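Local structure of lovastatin nonaketide synthase mokA (Monascus pilosus, 6AD3) at residues V210-T215 with G367-L372. The protein serves as the nonaketide synthase that iteratively builds the polyketide of monacolin K (lovastatin), and is represented here by its condensation domain. The protein carries 1 engineered substitution. Sequence-based numbering, arbitrary orientation.
Sequences VGDGST and GFFANL
V210 O receives a CA-H...O contact from G367 CA at 3.4 Å, just ahead of the Asp-Gly that closes HHxxxDG, the active-site motif of condensation domains; in this chain R208 stands in the place of the second histidine. The motif's aspartate, D212, has a structural role here, tying the start of helix 213-227, in one half of the V-shaped fold, to the loop entering strand 371-377 of the other half. G211 O lies 3.4 Å from F368 CB, while G211 N is buried without a partner. R208 grips that same G211 O and makes a cation-pi contact with the F368 ring.

D212 accepts two of the three hydrogen bonds across the contact. Its CG lies between the backbone N and the carbonyl carbon (chi1 64°), turning OD1 to the helix start and OD2 to 367-372. D212 OD1 N-caps the helix, accepting from T215 N at 3.0 Å. F369 N comes at D212 OD2 from above the carboxylate plane, at 2.8 Å. A370 N meets D212 OD2 on the anti side, nearer that plane, at 3.0 Å. With R357 salt-bridged to OD1 as well, both oxygens are engaged, which should hold the carboxylate's rotation. Farther on, R357 also bonds to T215 OG1, and this hydroxyl donates to G367 O at 2.7 Å, on a lone pair in the carbonyl plane.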
loop_
_atom_site.group_PDB
_atom_site.type_symbol
_atom_site.label_atom_id
_atom_site.label_comp_id
_atom_site.label_asym_id
_atom_site.label_seq_id
_atom_site.Cartn_x
_atom_site.Cartn_y
_atom_site.Cartn_z
ATOM N N VAL A 210 -3.027 -0.349 -12.317
ATOM C CA VAL A 210 -2.240 0.689 -13.031
ATOM C C VAL A 210 -1.415 1.596 -12.141
ATOM O O VAL A 210 -0.722 2.469 -12.646
ATOM C CB VAL A 210 -3.083 1.545 -13.998
ATOM C CG1 VAL A 210 -3.771 0.633 -15.030
ATOM C CG2 VAL A 210 -4.133 2.364 -13.234
ATOM N N GLY A 211 -1.501 1.401 -10.829
ATOM C CA GLY A 211 -0.797 2.279 -9.921
ATOM C C GLY A 211 -0.406 1.714 -8.591
ATOM O O GLY A 211 -0.627 0.532 -8.299
ATOM N N ASP A 212 0.255 2.581 -7.804
ATOM C CA ASP A 212 0.645 2.301 -6.403
ATOM C C ASP A 212 1.299 3.562 -5.854
ATOM O O ASP A 212 1.278 4.586 -6.510
ATOM C CB ASP A 212 1.587 1.045 -6.258
ATOM C CG ASP A 212 2.964 1.198 -6.934
ATOM O OD1 ASP A 212 3.443 2.318 -7.212
ATOM O OD2 ASP A 212 3.620 0.143 -7.139
ATOM N N GLY A 213 1.679 3.545 -4.578
ATOM C CA GLY A 213 2.134 4.785 -3.918
ATOM C C GLY A 213 3.284 5.450 -4.672
ATOM O O GLY A 213 3.343 6.684 -4.779
ATOM N N SER A 214 4.249 4.663 -5.154
ATOM C CA SER A 214 5.345 5.233 -5.931
ATOM C C SER A 214 4.926 5.817 -7.272
ATOM O O SER A 214 5.435 6.861 -7.730
ATOM C CB SER A 214 6.460 4.196 -6.105
ATOM O OG SER A 214 7.001 3.851 -4.843
ATOM N N THR A 215 3.967 5.157 -7.923
ATOM C CA THR A 215 3.403 5.694 -9.125
ATOM C C THR A 215 2.726 7.032 -8.895
ATOM O O THR A 215 2.887 7.972 -9.696
ATOM C CB THR A 215 2.470 4.682 -9.787
ATOM O OG1 THR A 215 3.285 3.596 -10.285
ATOM C CG2 THR A 215 1.709 5.301 -10.922
ATOM N N GLY A 367 3.109 2.125 -12.745
ATOM C CA GLY A 367 2.295 0.940 -12.702
ATOM C C GLY A 367 2.284 0.334 -11.301
ATOM O O GLY A 367 2.606 1.015 -10.308
ATOM N N PHE A 368 1.818 -0.903 -11.219
ATOM C CA PHE A 368 1.568 -1.576 -9.956
ATOM C C PHE A 368 2.710 -2.535 -9.642
ATOM O O PHE A 368 2.755 -3.640 -10.173
ATOM C CB PHE A 368 0.233 -2.322 -10.014
ATOM C CG PHE A 368 -0.045 -3.194 -8.836
ATOM C CD1 PHE A 368 0.347 -2.826 -7.565
ATOM C CD2 PHE A 368 -0.741 -4.397 -8.997
ATOM C CE1 PHE A 368 0.005 -3.590 -6.458
ATOM C CE2 PHE A 368 -1.074 -5.167 -7.888
ATOM C CZ PHE A 368 -0.669 -4.778 -6.626
ATOM N N PHE A 369 3.695 -2.041 -8.889
ATOM C CA PHE A 369 4.921 -2.812 -8.574
ATOM C C PHE A 369 4.930 -3.296 -7.145
ATOM O O PHE A 369 5.643 -4.232 -6.832
ATOM C CB PHE A 369 6.161 -1.971 -8.785
ATOM C CG PHE A 369 6.455 -1.676 -10.226
ATOM C CD1 PHE A 369 7.152 -2.592 -10.997
ATOM C CD2 PHE A 369 5.981 -0.512 -10.838
ATOM C CE1 PHE A 369 7.451 -2.306 -12.326
ATOM C CE2 PHE A 369 6.285 -0.232 -12.159
ATOM C CZ PHE A 369 7.038 -1.106 -12.891
ATOM N N ALA A 370 4.173 -2.625 -6.279
ATOM C CA ALA A 370 4.245 -2.839 -4.820
ATOM C C ALA A 370 3.968 -4.285 -4.378
ATOM O O ALA A 370 3.230 -5.040 -5.018
ATOM C CB ALA A 370 3.318 -1.868 -4.093
ATOM N N ASN A 371 4.584 -4.661 -3.274
ATOM C CA ASN A 371 4.598 -6.039 -2.853
ATOM C C ASN A 371 4.481 -6.101 -1.315
ATOM O O ASN A 371 4.519 -5.036 -0.624
ATOM C CB ASN A 371 5.890 -6.647 -3.304
ATOM C CG ASN A 371 5.914 -8.170 -3.187
ATOM O OD1 ASN A 371 4.880 -8.852 -3.261
ATOM N ND2 ASN A 371 7.135 -8.712 -3.143
ATOM N N LEU A 372 4.353 -7.307 -0.798
ATOM C CA LEU A 372 4.366 -7.549 0.631
ATOM C C LEU A 372 5.321 -8.707 0.913
ATOM O O LEU A 372 5.386 -9.639 0.143
ATOM C CB LEU A 372 2.986 -7.963 1.081
ATOM C CG LEU A 372 1.933 -6.872 1.055
ATOM C CD1 LEU A 372 0.551 -7.471 1.154
ATOM C CD2 LEU A 372 2.195 -5.884 2.150
#